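Lmo0325 protein (Listeria monocytogenes EGD-e, PDB 4RYK) probably binds DNA as an Rgg-type transcriptional regulator, with a helix-turn-helix domain joined to an all-helical C-terminal domain. Local coordinates at residues 16-21 and 27-32. Sequence-based numbering, arbitrary orientation.
Sequences EIRLSK and EVYTGI. With GLC (alpha-D-glucopyranose), chain B.
A buried arginine, R18, carries one whole side of this contact, although no hydrogen bond joins the two segments. Its aliphatic part packs on V28, with CD of R18 3.7 Å from CG2 of V28. CG of R18 lies anti to the backbone N (chi1 174°) and the chain stays extended to CD, then bends at chi3 (72°). The bend turns the guanidinium away from V28 and back beside its own helix, where CG of L19 lies 3.9 Å above one face, toward the rim. NE of R18 stays 4.4 Å from CE2 of Y29, at an oblique angle. The other methyl of V28, CG1, sits over the centre of the Y29 ring. The R18–V28 packing joins helix 10-20 to helix 25-29, the first two helices of the XRE-type helix-turn-helix domain. E42 links both to helix 35-42: its OE2 forms a salt bridge with NE of R18 and a hydrogen bond with the OH of Y29. NH1 of R18 is held by the carbonyl of L23. I60 of helix 50-60 also packs on V28. Helix 25-29 ends at Y29. Beyond it, N of G31, at positive phi, donates a nearly straight hydrogen bond (2.8 Å, 166°) to O6 of the glucose unit of a bound glycan.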
loop_
_atom_site.group_PDB
_atom_site.type_symbol
_atom_site.label_atom_id
_atom_site.label_comp_id
_atom_site.label_asym_id
_atom_site.label_seq_id
_atom_site.Cartn_x
_atom_site.Cartn_y
_atom_site.Cartn_z
ATOM N N GLU A 16 15.735 -15.514 -13.955
ATOM C CA GLU A 16 16.071 -14.219 -14.544
ATOM C C GLU A 16 16.453 -13.234 -13.453
ATOM O O GLU A 16 17.432 -12.484 -13.571
ATOM C CB GLU A 16 14.885 -13.751 -15.360
ATOM C CG GLU A 16 14.874 -12.278 -15.658
ATOM C CD GLU A 16 13.655 -11.869 -16.489
ATOM O OE1 GLU A 16 13.155 -10.721 -16.303
ATOM O OE2 GLU A 16 13.205 -12.701 -17.329
ATOM N N ILE A 17 15.701 -13.245 -12.350
ATOM C CA ILE A 17 16.049 -12.354 -11.260
ATOM C C ILE A 17 17.386 -12.713 -10.617
ATOM O O ILE A 17 18.233 -11.844 -10.369
ATOM C CB ILE A 17 14.955 -12.303 -10.172
ATOM C CG1 ILE A 17 13.681 -11.644 -10.722
ATOM C CG2 ILE A 17 15.449 -11.495 -8.995
ATOM C CD1 ILE A 17 12.438 -11.967 -9.890
ATOM N N ARG A 18 17.544 -13.994 -10.337
ATOM C CA ARG A 18 18.804 -14.508 -9.834
ATOM C C ARG A 18 19.982 -14.075 -10.696
ATOM O O ARG A 18 20.978 -13.538 -10.177
ATOM C CB ARG A 18 18.753 -16.045 -9.725
ATOM C CG ARG A 18 20.067 -16.644 -9.349
ATOM C CD ARG A 18 20.014 -18.149 -9.253
ATOM N NE ARG A 18 19.894 -18.826 -10.530
ATOM C CZ ARG A 18 20.855 -18.951 -11.441
ATOM N NH1 ARG A 18 22.040 -18.372 -11.276
ATOM N NH2 ARG A 18 20.607 -19.640 -12.549
ATOM N N LEU A 19 19.857 -14.264 -12.005
ATOM C CA LEU A 19 20.901 -13.853 -12.905
ATOM C C LEU A 19 21.138 -12.346 -12.884
ATOM O O LEU A 19 22.311 -11.911 -12.917
ATOM C CB LEU A 19 20.656 -14.337 -14.337
ATOM C CG LEU A 19 20.800 -15.854 -14.443
ATOM C CD1 LEU A 19 20.193 -16.352 -15.755
ATOM C CD2 LEU A 19 22.280 -16.256 -14.373
ATOM N N SER A 20 20.087 -11.543 -12.765
ATOM C CA SER A 20 20.251 -10.073 -12.817
ATOM C C SER A 20 21.071 -9.645 -11.580
ATOM O O SER A 20 21.742 -8.629 -11.584
ATOM C CB SER A 20 18.880 -9.352 -12.831
ATOM O OG SER A 20 18.220 -9.539 -11.567
ATOM N N LYS A 21 21.011 -10.436 -10.518
ATOM C CA LYS A 21 21.717 -10.080 -9.273
ATOM C C LYS A 21 23.111 -10.671 -9.157
ATOM O O LYS A 21 23.822 -10.402 -8.176
ATOM C CB LYS A 21 20.867 -10.496 -8.055
ATOM C CG LYS A 21 19.553 -9.704 -7.966
ATOM C CD LYS A 21 18.875 -9.955 -6.644
ATOM C CE LYS A 21 17.472 -9.381 -6.550
ATOM N NZ LYS A 21 17.388 -7.971 -7.005
ATOM N N GLU A 27 24.279 -20.621 -4.322
ATOM C CA GLU A 27 23.908 -19.838 -3.159
ATOM C C GLU A 27 22.415 -19.590 -3.018
ATOM O O GLU A 27 21.934 -19.343 -1.926
ATOM C CB GLU A 27 24.722 -18.558 -3.091
ATOM C CG GLU A 27 24.273 -17.419 -3.941
ATOM C CD GLU A 27 25.426 -16.423 -4.139
ATOM O OE1 GLU A 27 25.814 -15.723 -3.162
ATOM O OE2 GLU A 27 25.943 -16.341 -5.270
ATOM N N VAL A 28 21.656 -19.697 -4.094
ATOM C CA VAL A 28 20.230 -19.496 -3.959
ATOM C C VAL A 28 19.533 -20.758 -3.393
ATOM O O VAL A 28 18.653 -20.653 -2.553
ATOM C CB VAL A 28 19.601 -19.074 -5.282
ATOM C CG1 VAL A 28 18.108 -19.234 -5.231
ATOM C CG2 VAL A 28 19.948 -17.634 -5.592
ATOM N N TYR A 29 19.943 -21.941 -3.841
ATOM C CA TYR A 29 19.173 -23.154 -3.596
ATOM C C TYR A 29 19.683 -24.103 -2.514
ATOM O O TYR A 29 18.896 -24.935 -2.033
ATOM C CB TYR A 29 18.978 -23.922 -4.902
ATOM C CG TYR A 29 18.171 -23.140 -5.919
ATOM C CD1 TYR A 29 16.802 -22.935 -5.746
ATOM C CD2 TYR A 29 18.784 -22.558 -7.007
ATOM C CE1 TYR A 29 16.070 -22.231 -6.664
ATOM C CE2 TYR A 29 18.063 -21.848 -7.938
ATOM C CZ TYR A 29 16.706 -21.677 -7.758
ATOM O OH TYR A 29 16.021 -20.947 -8.690
ATOM N N THR A 30 20.949 -23.953 -2.118
ATOM C CA THR A 30 21.574 -24.860 -1.198
ATOM C C THR A 30 20.843 -24.875 0.126
ATOM O O THR A 30 20.535 -23.832 0.683
ATOM C CB THR A 30 23.042 -24.502 -0.902
ATOM O OG1 THR A 30 23.766 -24.513 -2.116
ATOM C CG2 THR A 30 23.684 -25.572 -0.011
ATOM N N GLY A 31 20.534 -26.082 0.579
ATOM C CA GLY A 31 19.765 -26.306 1.793
ATOM C C GLY A 31 18.268 -26.155 1.563
ATOM O O GLY A 31 17.481 -26.395 2.470
ATOM N N ILE A 32 17.835 -25.780 0.361
ATOM C CA ILE A 32 16.377 -25.666 0.137
ATOM C C ILE A 32 15.928 -26.825 -0.740
ATOM O O ILE A 32 15.098 -27.620 -0.347
ATOM C CB ILE A 32 16.006 -24.303 -0.499
ATOM C CG1 ILE A 32 16.345 -23.154 0.459
ATOM C CG2 ILE A 32 14.527 -24.232 -0.859
ATOM C CD1 ILE A 32 16.388 -21.806 -0.209
HETATM C C1 GLC B . 17.949 -31.605 -0.428
HETATM C C2 GLC B . 17.091 -31.425 0.842
HETATM C C3 GLC B . 17.527 -30.196 1.613
HETATM C C4 GLC B . 19.039 -30.297 1.626
HETATM C C5 GLC B . 19.383 -29.711 0.251
HETATM C C6 GLC B . 20.862 -29.632 -0.104
HETATM O O2 GLC B . 15.703 -31.298 0.533
HETATM O O3 GLC B . 16.960 -30.123 2.916
HETATM O O4 GLC B . 19.582 -29.642 2.779
HETATM O O5 GLC B . 18.714 -30.442 -0.794
HETATM O O6 GLC B . 20.972 -28.421 -0.867
#